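Local coordinates for putative periplasmic protein (Wolinella succinogenes, PDB 3KN3) that probably acts as a periplasmic solute-binding protein, has been seen with glutathione in its binding site and may serve ABC-type tungstate transport, at residues G19-L24 with V34-V39; T79-N84 with D226-E231; Q96-M101 with F107-K112. All coordinates share one frame; numbering follows the deposited sequence.

Contact 1: G19-L24 with V34-V39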
ATOM      1  N   GLY A  19      10.204  -1.824  -4.403  1.00 33.61           N
ATOM      2  CA  GLY A  19      10.731  -2.158  -5.710  1.00 24.71           C
ATOM      3  C   GLY A  19       9.796  -1.897  -6.885  1.00 25.59           C
ATOM      4  O   GLY A  19      10.206  -2.043  -8.036  1.00 32.90           O
ATOM      5  N   LEU A  20       8.553  -1.503  -6.618  1.00 22.65           N
ATOM      6  CA  LEU A  20       7.615  -1.171  -7.694  1.00 25.17           C
ATOM      7  C   LEU A  20       8.278  -0.305  -8.790  1.00 29.36           C
ATOM      8  O   LEU A  20       8.152  -0.589  -9.978  1.00 28.46           O
ATOM      9  CB  LEU A  20       6.384  -0.459  -7.130  1.00 24.41           C
ATOM     10  CG  LEU A  20       5.251  -0.060  -8.091  1.00 32.63           C
ATOM     11  CD1 LEU A  20       4.833  -1.235  -8.973  1.00 33.47           C
ATOM     12  CD2 LEU A  20       4.059   0.504  -7.316  1.00 31.23           C
ATOM     13  N   LEU A  21       8.986   0.742  -8.385  1.00 24.94           N
ATOM     14  CA  LEU A  21       9.552   1.683  -9.348  1.00 30.16           C
ATOM     15  C   LEU A  21      10.618   1.045 -10.225  1.00 35.39           C
ATOM     16  O   LEU A  21      10.728   1.357 -11.415  1.00 34.05           O
ATOM     17  CB  LEU A  21      10.144   2.896  -8.635  1.00 29.75           C
ATOM     18  CG  LEU A  21       9.074   3.809  -8.049  1.00 33.17           C
ATOM     19  CD1 LEU A  21       9.688   4.826  -7.134  1.00 31.29           C
ATOM     20  CD2 LEU A  21       8.339   4.476  -9.182  1.00 36.52           C
ATOM     21  N   ASP A  22      11.398   0.154  -9.623  1.00 31.25           N
ATOM     22  CA  ASP A  22      12.463  -0.554 -10.319  1.00 32.29           C
ATOM     23  C   ASP A  22      11.895  -1.540 -11.315  1.00 34.12           C
ATOM     24  O   ASP A  22      12.587  -1.985 -12.217  1.00 31.08           O
ATOM     25  CB  ASP A  22      13.345  -1.271  -9.306  1.00 37.18           C
ATOM     26  CG  ASP A  22      13.944  -0.313  -8.305  1.00 48.07           C
ATOM     27  OD1 ASP A  22      13.343  -0.134  -7.223  1.00 51.49           O
ATOM     28  OD2 ASP A  22      14.990   0.294  -8.620  1.00 52.63           O
ATOM     29  N   VAL A  23      10.624  -1.884 -11.142  1.00 36.48           N
ATOM     30  CA  VAL A  23       9.947  -2.714 -12.108  1.00 36.61           C
ATOM     31  C   VAL A  23       9.433  -1.841 -13.262  1.00 42.48           C
ATOM     32  O   VAL A  23       9.693  -2.131 -14.429  1.00 41.52           O
ATOM     33  CB  VAL A  23       8.789  -3.465 -11.474  1.00 38.02           C
ATOM     34  CG1 VAL A  23       8.081  -4.299 -12.524  1.00 38.07           C
ATOM     35  CG2 VAL A  23       9.288  -4.346 -10.327  1.00 37.54           C
ATOM     36  N   LEU A  24       8.717  -0.769 -12.920  1.00 38.42           N
ATOM     37  CA  LEU A  24       8.131   0.137 -13.905  1.00 31.40           C
ATOM     38  C   LEU A  24       9.158   0.837 -14.800  1.00 29.55           C
ATOM     39  O   LEU A  24       8.953   0.952 -15.994  1.00 33.90           O
ATOM     40  CB  LEU A  24       7.240   1.163 -13.209  1.00 29.30           C
ATOM     41  CG  LEU A  24       6.059   0.534 -12.459  1.00 30.75           C
ATOM     42  CD1 LEU A  24       5.286   1.550 -11.638  1.00 25.88           C
ATOM     43  CD2 LEU A  24       5.137  -0.160 -13.449  1.00 30.88           C
ATOM     44  N   VAL A  34      11.987   6.960 -22.453  1.00 26.61           N
ATOM     45  CA  VAL A  34      12.129   7.901 -21.342  1.00 24.20           C
ATOM     46  C   VAL A  34      12.697   7.250 -20.077  1.00 31.60           C
ATOM     47  O   VAL A  34      12.250   6.175 -19.673  1.00 36.15           O
ATOM     48  CB  VAL A  34      10.788   8.540 -20.958  1.00 26.01           C
ATOM     49  CG1 VAL A  34      10.932   9.352 -19.655  1.00 26.51           C
ATOM     50  CG2 VAL A  34      10.222   9.387 -22.101  1.00 19.56           C
ATOM     51  N   ASP A  35      13.669   7.916 -19.452  1.00 29.90           N
ATOM     52  CA  ASP A  35      14.193   7.483 -18.159  1.00 33.71           C
ATOM     53  C   ASP A  35      13.458   8.087 -16.960  1.00 32.86           C
ATOM     54  O   ASP A  35      13.382   9.302 -16.800  1.00 32.93           O
ATOM     55  CB  ASP A  35      15.680   7.805 -18.036  1.00 34.03           C
ATOM     56  CG  ASP A  35      16.550   6.865 -18.834  1.00 40.35           C
ATOM     57  OD1 ASP A  35      16.239   5.657 -18.870  1.00 42.38           O
ATOM     58  OD2 ASP A  35      17.552   7.339 -19.417  1.00 44.04           O
ATOM     59  N   LEU A  36      12.943   7.213 -16.111  1.00 31.51           N
ATOM     60  CA  LEU A  36      12.373   7.589 -14.829  1.00 33.95           C
ATOM     61  C   LEU A  36      13.469   7.912 -13.808  1.00 35.97           C
ATOM     62  O   LEU A  36      14.347   7.097 -13.537  1.00 33.15           O
ATOM     63  CB  LEU A  36      11.529   6.433 -14.307  1.00 40.18           C
ATOM     64  CG  LEU A  36      10.207   6.818 -13.659  1.00 45.39           C
ATOM     65  CD1 LEU A  36       9.429   7.696 -14.621  1.00 45.87           C
ATOM     66  CD2 LEU A  36       9.428   5.559 -13.281  1.00 43.60           C
ATOM     67  N   LYS A  37      13.417   9.109 -13.248  1.00 35.42           N
ATOM     68  CA  LYS A  37      14.368   9.498 -12.219  1.00 39.51           C
ATOM     69  C   LYS A  37      13.577   9.897 -10.973  1.00 35.66           C
ATOM     70  O   LYS A  37      12.700  10.763 -11.027  1.00 37.58           O
ATOM     71  CB  LYS A  37      15.262  10.653 -12.700  1.00 40.67           C
ATOM     72  CG  LYS A  37      16.240  10.312 -13.834  1.00 48.39           C
ATOM     73  CD  LYS A  37      17.400   9.413 -13.372  1.00 61.23           C
ATOM     74  CE  LYS A  37      18.304  10.068 -12.300  1.00 67.15           C
ATOM     75  NZ  LYS A  37      19.468  10.825 -12.885  1.00 67.26           N
ATOM     76  N   TRP A  38      13.855   9.257  -9.849  1.00 28.12           N
ATOM     77  CA  TRP A  38      13.067   9.567  -8.666  1.00 28.03           C
ATOM     78  C   TRP A  38      13.883   9.860  -7.418  1.00 32.84           C
ATOM     79  O   TRP A  38      15.001   9.400  -7.259  1.00 30.36           O
ATOM     80  CB  TRP A  38      12.041   8.470  -8.386  1.00 22.37           C
ATOM     81  CG  TRP A  38      12.610   7.106  -8.073  1.00 30.46           C
ATOM     82  CD1 TRP A  38      12.920   6.612  -6.837  1.00 31.46           C
ATOM     83  CD2 TRP A  38      12.914   6.058  -9.011  1.00 33.88           C
ATOM     84  NE1 TRP A  38      13.400   5.326  -6.947  1.00 31.53           N
ATOM     85  CE2 TRP A  38      13.406   4.963  -8.266  1.00 32.55           C
ATOM     86  CE3 TRP A  38      12.829   5.943 -10.404  1.00 29.77           C
ATOM     87  CZ2 TRP A  38      13.799   3.772  -8.867  1.00 33.95           C
ATOM     88  CZ3 TRP A  38      13.216   4.759 -10.999  1.00 23.70           C
ATOM     89  CH2 TRP A  38      13.696   3.689 -10.236  1.00 29.53           C
ATOM     90  N   VAL A  39      13.298  10.637  -6.526  1.00 35.11           N
ATOM     91  CA  VAL A  39      13.904  10.851  -5.240  1.00 39.08           C
ATOM     92  C   VAL A  39      12.904  10.394  -4.198  1.00 39.49           C
ATOM     93  O   VAL A  39      11.719  10.725  -4.285  1.00 35.56           O
ATOM     94  CB  VAL A  39      14.280  12.311  -5.030  1.00 37.82           C
ATOM     95  CG1 VAL A  39      15.095  12.447  -3.767  1.00 36.38           C
ATOM     96  CG2 VAL A  39      15.092  12.806  -6.209  1.00 43.46           C
TER

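Contact 2: T79-N84 with D226-E231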
ATOM      1  N   THR A  79      -4.036   8.911 -10.187  1.00 29.65           N
ATOM      2  CA  THR A  79      -4.108   7.650 -10.913  1.00 33.14           C
ATOM      3  C   THR A  79      -3.537   6.515 -10.053  1.00 42.03           C
ATOM      4  O   THR A  79      -2.342   6.481  -9.784  1.00 45.44           O
ATOM      5  CB  THR A  79      -3.288   7.753 -12.233  1.00 38.57           C
ATOM      6  OG1 THR A  79      -3.909   8.686 -13.130  1.00 35.67           O
ATOM      7  CG2 THR A  79      -3.127   6.391 -12.913  1.00 35.30           C
ATOM      8  N   PRO A  80      -4.392   5.579  -9.604  1.00 48.09           N
ATOM      9  CA  PRO A  80      -3.908   4.506  -8.727  1.00 42.44           C
ATOM     10  C   PRO A  80      -3.179   3.378  -9.450  1.00 40.76           C
ATOM     11  O   PRO A  80      -3.556   2.994 -10.558  1.00 42.94           O
ATOM     12  CB  PRO A  80      -5.192   3.963  -8.099  1.00 43.14           C
ATOM     13  CG  PRO A  80      -6.209   5.038  -8.299  1.00 49.73           C
ATOM     14  CD  PRO A  80      -5.860   5.636  -9.623  1.00 49.85           C
ATOM     15  N   VAL A  81      -2.136   2.861  -8.806  1.00 33.42           N
ATOM     16  CA  VAL A  81      -1.462   1.656  -9.261  1.00 35.14           C
ATOM     17  C   VAL A  81      -1.570   0.623  -8.151  1.00 38.15           C
ATOM     18  O   VAL A  81      -1.111   0.844  -7.038  1.00 41.21           O
ATOM     19  CB  VAL A  81       0.024   1.904  -9.559  1.00 32.46           C
ATOM     20  CG1 VAL A  81       0.724   0.595  -9.955  1.00 21.98           C
ATOM     21  CG2 VAL A  81       0.185   2.977 -10.624  1.00 30.11           C
HETATM   22  N   MSE A  82      -2.188  -0.507  -8.443  1.00 40.42           N
HETATM   23  CA  MSE A  82      -2.473  -1.440  -7.375  1.00 40.09           C
HETATM   24  C   MSE A  82      -1.335  -2.424  -7.257  1.00 39.86           C
HETATM   25  O   MSE A  82      -0.823  -2.909  -8.262  1.00 46.70           O
HETATM   26  CB  MSE A  82      -3.782  -2.160  -7.620  1.00 45.46           C
HETATM   27  CG  MSE A  82      -3.641  -3.346  -8.519  1.00 56.47           C
HETATM   28 SE   MSE A  82      -4.798  -4.774  -7.900  1.00142.04          SE
HETATM   29  CE  MSE A  82      -6.512  -3.881  -8.117  1.00 31.39           C
ATOM     30  N   TYR A  83      -0.928  -2.716  -6.026  1.00 33.59           N
ATOM     31  CA  TYR A  83       0.285  -3.495  -5.832  1.00 32.73           C
ATOM     32  C   TYR A  83       0.472  -3.838  -4.373  1.00 32.67           C
ATOM     33  O   TYR A  83       0.162  -3.030  -3.490  1.00 32.43           O
ATOM     34  CB  TYR A  83       1.483  -2.684  -6.315  1.00 31.91           C
ATOM     35  CG  TYR A  83       2.783  -3.444  -6.382  1.00 39.28           C
ATOM     36  CD1 TYR A  83       2.996  -4.410  -7.357  1.00 42.56           C
ATOM     37  CD2 TYR A  83       3.818  -3.166  -5.503  1.00 37.19           C
ATOM     38  CE1 TYR A  83       4.199  -5.100  -7.435  1.00 42.43           C
ATOM     39  CE2 TYR A  83       5.024  -3.851  -5.571  1.00 40.47           C
ATOM     40  CZ  TYR A  83       5.211  -4.817  -6.537  1.00 43.29           C
ATOM     41  OH  TYR A  83       6.419  -5.494  -6.609  1.00 40.76           O
ATOM     42  N   ASN A  84       0.992  -5.032  -4.122  1.00 35.32           N
ATOM     43  CA  ASN A  84       1.372  -5.413  -2.770  1.00 40.36           C
ATOM     44  C   ASN A  84       0.156  -5.397  -1.853  1.00 39.23           C
ATOM     45  O   ASN A  84       0.133  -4.683  -0.848  1.00 43.14           O
ATOM     46  CB  ASN A  84       2.438  -4.443  -2.253  1.00 40.63           C
ATOM     47  CG  ASN A  84       3.053  -4.881  -0.934  1.00 40.23           C
ATOM     48  OD1 ASN A  84       3.034  -6.068  -0.576  1.00 37.85           O
ATOM     49  ND2 ASN A  84       3.632  -3.915  -0.208  1.00 33.82           N
ATOM     50  N   ASP A 226      -0.611   7.884 -18.866  1.00 32.73           N
ATOM     51  CA  ASP A 226      -1.382   7.174 -19.880  1.00 31.72           C
ATOM     52  C   ASP A 226      -0.809   5.767 -20.079  1.00 36.16           C
ATOM     53  O   ASP A 226      -1.543   4.796 -20.243  1.00 38.54           O
ATOM     54  CB  ASP A 226      -1.393   7.943 -21.203  1.00 31.58           C
ATOM     55  CG  ASP A 226      -2.188   9.246 -21.134  1.00 39.47           C
ATOM     56  OD1 ASP A 226      -2.941   9.449 -20.159  1.00 36.53           O
ATOM     57  OD2 ASP A 226      -2.063  10.069 -22.073  1.00 43.76           O
ATOM     58  N   TRP A 227       0.512   5.659 -20.046  1.00 35.10           N
ATOM     59  CA  TRP A 227       1.175   4.367 -20.215  1.00 30.93           C
ATOM     60  C   TRP A 227       0.722   3.394 -19.120  1.00 34.38           C
ATOM     61  O   TRP A 227       0.297   2.275 -19.400  1.00 37.70           O
ATOM     62  CB  TRP A 227       2.687   4.578 -20.198  1.00 28.46           C
ATOM     63  CG  TRP A 227       3.519   3.347 -20.236  1.00 31.64           C
ATOM     64  CD1 TRP A 227       3.786   2.578 -21.326  1.00 28.58           C
ATOM     65  CD2 TRP A 227       4.234   2.759 -19.146  1.00 29.96           C
ATOM     66  NE1 TRP A 227       4.597   1.533 -20.980  1.00 30.54           N
ATOM     67  CE2 TRP A 227       4.892   1.622 -19.645  1.00 33.15           C
ATOM     68  CE3 TRP A 227       4.372   3.080 -17.791  1.00 32.51           C
ATOM     69  CZ2 TRP A 227       5.691   0.798 -18.836  1.00 33.08           C
ATOM     70  CZ3 TRP A 227       5.158   2.256 -16.988  1.00 33.47           C
ATOM     71  CH2 TRP A 227       5.804   1.131 -17.515  1.00 33.81           C
ATOM     72  N   ILE A 228       0.790   3.850 -17.876  1.00 29.47           N
ATOM     73  CA  ILE A 228       0.362   3.076 -16.720  1.00 36.47           C
ATOM     74  C   ILE A 228      -1.108   2.639 -16.829  1.00 44.57           C
ATOM     75  O   ILE A 228      -1.477   1.501 -16.567  1.00 47.24           O
ATOM     76  CB  ILE A 228       0.511   3.940 -15.467  1.00 35.64           C
ATOM     77  CG1 ILE A 228       1.986   4.035 -15.063  1.00 30.97           C
ATOM     78  CG2 ILE A 228      -0.360   3.409 -14.348  1.00 37.24           C
ATOM     79  CD1 ILE A 228       2.499   2.823 -14.332  1.00 27.53           C
ATOM     80  N   VAL A 229      -1.942   3.569 -17.242  1.00 44.68           N
ATOM     81  CA  VAL A 229      -3.366   3.348 -17.317  1.00 43.75           C
ATOM     82  C   VAL A 229      -3.756   2.458 -18.508  1.00 53.72           C
ATOM     83  O   VAL A 229      -4.830   1.858 -18.510  1.00 57.54           O
ATOM     84  CB  VAL A 229      -4.048   4.719 -17.389  1.00 37.57           C
ATOM     85  CG1 VAL A 229      -5.009   4.795 -18.538  1.00 36.00           C
ATOM     86  CG2 VAL A 229      -4.667   5.079 -16.046  1.00 30.57           C
ATOM     87  N   SER A 230      -2.868   2.352 -19.500  1.00 54.51           N
ATOM     88  CA  SER A 230      -3.131   1.565 -20.714  1.00 53.19           C
ATOM     89  C   SER A 230      -3.375   0.091 -20.417  1.00 57.95           C
ATOM     90  O   SER A 230      -2.773  -0.478 -19.498  1.00 52.34           O
ATOM     91  CB  SER A 230      -1.982   1.694 -21.728  1.00 46.34           C
ATOM     92  OG  SER A 230      -1.031   0.651 -21.578  1.00 43.78           O
ATOM     93  N   GLU A 231      -4.237  -0.530 -21.218  1.00 62.35           N
ATOM     94  CA  GLU A 231      -4.641  -1.909 -20.963  1.00 68.77           C
ATOM     95  C   GLU A 231      -3.435  -2.843 -20.852  1.00 61.99           C
ATOM     96  O   GLU A 231      -3.332  -3.641 -19.906  1.00 55.31           O
ATOM     97  CB  GLU A 231      -5.626  -2.410 -22.027  1.00 78.41           C
ATOM     98  CG  GLU A 231      -6.393  -3.654 -21.593  1.00 87.17           C
ATOM     99  CD  GLU A 231      -6.912  -3.543 -20.159  1.00 94.33           C
ATOM    100  OE1 GLU A 231      -7.770  -2.669 -19.895  1.00 96.08           O
ATOM    101  OE2 GLU A 231      -6.456  -4.328 -19.294  1.00 94.06           O
TER

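Contact 3: Q96-M101 with F107-K112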
ATOM      1  N   GLN A  96      -8.599 -23.071   7.566  1.00 43.12           N
ATOM      2  CA  GLN A  96      -9.910 -23.708   7.457  1.00 42.21           C
ATOM      3  C   GLN A  96     -11.030 -22.834   8.004  1.00 39.10           C
ATOM      4  O   GLN A  96     -12.100 -22.746   7.415  1.00 47.91           O
ATOM      5  CB  GLN A  96      -9.918 -25.063   8.169  1.00 44.75           C
ATOM      6  CG  GLN A  96      -9.226 -26.140   7.386  1.00 49.15           C
ATOM      7  CD  GLN A  96      -9.590 -26.075   5.919  1.00 57.97           C
ATOM      8  OE1 GLN A  96      -8.741 -25.792   5.074  1.00 60.61           O
ATOM      9  NE2 GLN A  96     -10.863 -26.305   5.611  1.00 60.38           N
ATOM     10  N   LYS A  97     -10.762 -22.172   9.121  1.00 34.26           N
ATOM     11  CA  LYS A  97     -11.754 -21.351   9.813  1.00 35.66           C
ATOM     12  C   LYS A  97     -12.513 -20.335   8.944  1.00 36.69           C
ATOM     13  O   LYS A  97     -13.710 -20.113   9.151  1.00 33.49           O
ATOM     14  CB  LYS A  97     -11.086 -20.621  10.981  1.00 33.63           C
ATOM     15  CG  LYS A  97     -12.064 -20.054  11.988  1.00 37.01           C
ATOM     16  CD  LYS A  97     -11.312 -19.370  13.113  1.00 41.73           C
ATOM     17  CE  LYS A  97     -12.186 -19.198  14.341  1.00 42.51           C
ATOM     18  NZ  LYS A  97     -12.550 -20.501  14.957  1.00 44.63           N
ATOM     19  N   PHE A  98     -11.809 -19.720   7.990  1.00 35.42           N
ATOM     20  CA  PHE A  98     -12.353 -18.623   7.193  1.00 31.28           C
ATOM     21  C   PHE A  98     -12.594 -18.977   5.730  1.00 34.07           C
ATOM     22  O   PHE A  98     -12.999 -18.120   4.944  1.00 35.51           O
ATOM     23  CB  PHE A  98     -11.430 -17.406   7.261  1.00 29.59           C
ATOM     24  CG  PHE A  98     -11.240 -16.867   8.651  1.00 38.00           C
ATOM     25  CD1 PHE A  98      -9.961 -16.687   9.176  1.00 39.22           C
ATOM     26  CD2 PHE A  98     -12.334 -16.545   9.443  1.00 33.44           C
ATOM     27  CE1 PHE A  98      -9.783 -16.187  10.466  1.00 38.51           C
ATOM     28  CE2 PHE A  98     -12.159 -16.048  10.735  1.00 35.03           C
ATOM     29  CZ  PHE A  98     -10.883 -15.865  11.243  1.00 34.77           C
ATOM     30  N   THR A  99     -12.362 -20.230   5.351  1.00 34.01           N
ATOM     31  CA  THR A  99     -12.475 -20.585   3.937  1.00 35.83           C
ATOM     32  C   THR A  99     -13.833 -20.163   3.340  1.00 35.31           C
ATOM     33  O   THR A  99     -14.894 -20.384   3.933  1.00 28.06           O
ATOM     34  CB  THR A  99     -12.212 -22.080   3.685  1.00 36.78           C
ATOM     35  OG1 THR A  99     -13.154 -22.850   4.428  1.00 39.90           O
ATOM     36  CG2 THR A  99     -10.807 -22.456   4.128  1.00 36.39           C
ATOM     37  N   GLY A 100     -13.781 -19.527   2.171  1.00 29.80           N
ATOM     38  CA  GLY A 100     -14.987 -19.069   1.513  1.00 29.36           C
ATOM     39  C   GLY A 100     -15.494 -17.728   2.011  1.00 30.75           C
ATOM     40  O   GLY A 100     -16.396 -17.158   1.420  1.00 34.49           O
HETATM   41  N   MSE A 101     -14.918 -17.207   3.090  1.00 30.59           N
HETATM   42  CA  MSE A 101     -15.468 -15.988   3.678  1.00 24.42           C
HETATM   43  C   MSE A 101     -14.902 -14.681   3.137  1.00 20.81           C
HETATM   44  O   MSE A 101     -13.768 -14.616   2.679  1.00 21.84           O
HETATM   45  CB  MSE A 101     -15.341 -16.028   5.181  1.00 23.98           C
HETATM   46  CG  MSE A 101     -16.203 -17.081   5.827  1.00 29.49           C
HETATM   47 SE   MSE A 101     -16.025 -16.930   7.780  1.00 54.88          SE
HETATM   48  CE  MSE A 101     -16.730 -18.679   8.303  1.00 32.06           C
ATOM     49  N   PHE A 107     -13.974 -10.957   9.993  1.00 20.42           N
ATOM     50  CA  PHE A 107     -13.839 -10.031  11.108  1.00 28.74           C
ATOM     51  C   PHE A 107     -14.997 -10.136  12.107  1.00 36.79           C
ATOM     52  O   PHE A 107     -14.768 -10.139  13.318  1.00 35.12           O
ATOM     53  CB  PHE A 107     -13.643  -8.591  10.635  1.00 20.20           C
ATOM     54  CG  PHE A 107     -12.234  -8.277  10.231  1.00 26.12           C
ATOM     55  CD1 PHE A 107     -11.391  -9.284   9.774  1.00 26.93           C
ATOM     56  CD2 PHE A 107     -11.759  -6.973  10.273  1.00 23.77           C
ATOM     57  CE1 PHE A 107     -10.107  -9.002   9.388  1.00 27.08           C
ATOM     58  CE2 PHE A 107     -10.471  -6.673   9.866  1.00 20.84           C
ATOM     59  CZ  PHE A 107      -9.634  -7.689   9.442  1.00 28.38           C
ATOM     60  N   LYS A 108     -16.226 -10.233  11.604  1.00 36.55           N
ATOM     61  CA  LYS A 108     -17.385 -10.499  12.461  1.00 33.48           C
ATOM     62  C   LYS A 108     -17.168 -11.753  13.292  1.00 30.56           C
ATOM     63  O   LYS A 108     -17.504 -11.789  14.473  1.00 34.83           O
ATOM     64  CB  LYS A 108     -18.656 -10.655  11.622  1.00 38.55           C
ATOM     65  CG  LYS A 108     -19.507  -9.396  11.553  1.00 47.58           C
ATOM     66  CD  LYS A 108     -20.083  -9.152  10.157  1.00 53.96           C
ATOM     67  CE  LYS A 108     -20.764  -7.781  10.069  1.00 59.68           C
ATOM     68  NZ  LYS A 108     -20.823  -7.244   8.669  1.00 64.12           N
ATOM     69  N   LEU A 109     -16.609 -12.783  12.661  1.00 25.58           N
ATOM     70  CA  LEU A 109     -16.361 -14.044  13.330  1.00 32.40           C
ATOM     71  C   LEU A 109     -15.302 -13.873  14.412  1.00 33.20           C
ATOM     72  O   LEU A 109     -15.420 -14.408  15.504  1.00 34.53           O
ATOM     73  CB  LEU A 109     -15.903 -15.102  12.324  1.00 32.16           C
ATOM     74  CG  LEU A 109     -15.790 -16.516  12.911  1.00 34.18           C
ATOM     75  CD1 LEU A 109     -17.099 -16.899  13.598  1.00 30.55           C
ATOM     76  CD2 LEU A 109     -15.410 -17.540  11.834  1.00 27.58           C
ATOM     77  N   ILE A 110     -14.256 -13.138  14.071  1.00 33.10           N
ATOM     78  CA  ILE A 110     -13.184 -12.814  14.989  1.00 32.20           C
ATOM     79  C   ILE A 110     -13.749 -12.137  16.231  1.00 32.09           C
ATOM     80  O   ILE A 110     -13.414 -12.501  17.356  1.00 22.82           O
ATOM     81  CB  ILE A 110     -12.138 -11.906  14.307  1.00 27.80           C
ATOM     82  CG1 ILE A 110     -11.266 -12.731  13.364  1.00 24.77           C
ATOM     83  CG2 ILE A 110     -11.271 -11.215  15.322  1.00 14.61           C
ATOM     84  CD1 ILE A 110     -10.458 -11.901  12.383  1.00 23.69           C
ATOM     85  N   GLU A 111     -14.628 -11.169  16.024  1.00 31.91           N
ATOM     86  CA  GLU A 111     -15.268 -10.508  17.146  1.00 36.85           C
ATOM     87  C   GLU A 111     -16.124 -11.473  17.962  1.00 38.42           C
ATOM     88  O   GLU A 111     -15.971 -11.579  19.182  1.00 35.85           O
ATOM     89  CB  GLU A 111     -16.117  -9.344  16.663  1.00 38.20           C
ATOM     90  CG  GLU A 111     -16.626  -8.495  17.792  1.00 41.17           C
ATOM     91  CD  GLU A 111     -17.485  -7.364  17.309  1.00 48.48           C
ATOM     92  OE1 GLU A 111     -18.282  -7.602  16.374  1.00 54.52           O
ATOM     93  OE2 GLU A 111     -17.365  -6.245  17.859  1.00 49.69           O
ATOM     94  N   LYS A 112     -17.026 -12.168  17.279  1.00 36.08           N
ATOM     95  CA  LYS A 112     -17.912 -13.137  17.920  1.00 38.46           C
ATOM     96  C   LYS A 112     -17.138 -14.138  18.784  1.00 37.53           C
ATOM     97  O   LYS A 112     -17.424 -14.302  19.969  1.00 35.92           O
ATOM     98  CB  LYS A 112     -18.778 -13.856  16.868  1.00 43.89           C
ATOM     99  CG  LYS A 112     -19.703 -14.945  17.419  1.00 53.16           C
ATOM    100  CD  LYS A 112     -20.921 -15.170  16.510  1.00 61.98           C
ATOM    101  CE  LYS A 112     -20.921 -16.547  15.841  1.00 66.34           C
ATOM    102  NZ  LYS A 112     -21.447 -17.631  16.718  1.00 64.53           N
TER

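Contact 1: G19-L24 with V34-V39
Leu21 packs over one face of the Trp38 indole inside a beta-alpha-beta crossover: strand 6-12 runs out, the chain returns through helix 20-32, and strand 35-41 lines up parallel to strand 6-12. The helix and strand segments run nearly antiparallel, with their axes 9.8 Å apart, a spacing that the side chains bridge. The tight part is the face of the indole. Leu21 CD1 sits 3.6 Å from the centroid of the five-membered ring, only 6° off its normal, which makes a clean CH-pi contact. The same leucine covers the six-membered half with its CB, 3.8 Å from Trp38 CZ2, so one side chain spans both rings as the two chains pass alongside one another, headed opposite ways. Trp38 can lie this way because its CG stands between the backbone N and the carbonyl carbon (chi1 63°), and its NE1 is held by Asp16 OD1. Deeper in, the packing slackens: Leu21 CD2 and Leu36 CD2 come no nearer than 4.4 Å. Leu21 and Leu36 are both buried here, between the helix and the sheet, where Met9 touches Leu21, Leu36 and Trp38 alike, Phe59 packs on Leu21, and Ala25, one turn on from Leu21, touches Leu36 and Trp38.

Toward solvent the character changes. Trp38 is itself partly exposed, with a glycerol, probably from the crystallisation liquor, hydrogen-bonded to its backbone N, and the next helix residue, Asp22, is an exposed acid that meets it through a single oxygen. Its carboxylate stands 78° to the indole plane and approaches the ring edge, where OD2 lies in that plane 3.7 Å from Trp38 CZ2.

Contact 2: T79-N84 with D226-E231
Val81 and Ile228 meet methyl to methyl in this small, buried contact, CG2 of the valine 3.8 Å from CG2 of the isoleucine. Two residues back along the strand Thr79 CG2 meets Val229 CG2 at 3.7 Å; in both pairs the side chains cross at about a right angle.

Rotamers decide which branches meet. Thr79 places its methyl anti to the backbone N and its hydroxyl beside that N (chi1 -67°), so the apolar branch goes to the helix while OG1 bonds to the carbonyl O of Asp77. Ile228 likewise has CG2 anti to its own N; this branch faces the strand, and CG1 carries CD1 off toward Leu24 of helix 20-32. Val81 uses CG2, the methyl beside its backbone N. Val229, which is exposed, is modelled away from any staggered position, and its rotation may be less well defined.

Just beyond, the helix ends. Ser230 OG turns back to Trp227 O at 3.0 Å, in the carbonyl plane and on a lone pair, and Ser230 N bonds to the same oxygen. Ser230 is also the N-cap of helix 231-238.

Strand 78-82 pairs antiparallel with strand 202-208, and helix 218-229 covers a face of that sheet, as is typical of one lobe of a type II periplasmic binding protein fold.

Contact 3: Q96-M101 with F107-K112
From Lys97 and Phe98 the backbone leaves a loosely formed last turn of helix 93-98 and folds through a type II beta turn, Phe98 to Met101, closed by Met101 N to Phe98 O at 2.8 Å, which brings the side chains of both Phe98 and Met101 to Leu109 on helix 103-113. Gly100 holds the third place in that turn with a positive phi of 83°. Before it, Thr99 steadies the helix end: its OG1 reaches Gln96 O at 3.2 Å, tilted 20° from the carbonyl plane, and its N joins from the same face.

Leu109 carries the contact, mostly through one methyl. With CG anti to the backbone N (chi1 -173°), it pushes CD2 between three neighbours: Phe98 CE2 at 3.7 Å, Met101 CE at 3.9 Å and the aliphatic Lys97 CG at 4.2 Å. Met101, a selenomethionine, reaches it with an extended chain that crosses the leucine at about a right angle. The two helices involved, 93-98 and 103-113, carry the chain from strand 86-90 to strand 117-119 in the second lobe of the periplasmic binding protein fold. Phe98 and Ile110 also touch Leu168 of strand 168-172, which puts this end of the contact against the sheet. Across the pair, Phe98 CZ lies 3.8 Å from Ile110 CG1, the methylene meeting the ring obliquely.

Lys97 is partly exposed. Its CG stands over one face of the Phe98 ring, offset toward the rim; farther along, the chain bends at its last torsion and delivers NZ to a salt bridge with Glu113.

In the fold
Contacts 1 and 2 share one lobe, their centres 14 Å apart, and both reach the same mixed sheet. They touch directly: Leu24 CD2 of helix 20-32 lies 4.1 Å from Ile228 CD1 of helix 218-229, so the two helices touch. Contact 3 is in the other lobe, against the five-stranded sheet, about 39 Å from contact 1 and 32 Å from contact 2, centre to centre. Along the chain, contact 1 closes first; strand 78-82 then leads into the second lobe, where contact 3 forms, and helix 218-229 completes contact 2 after the return. Contact 2 thus joins the departing and returning parts of the chain, consistent with a two-lobed solute-binding protein.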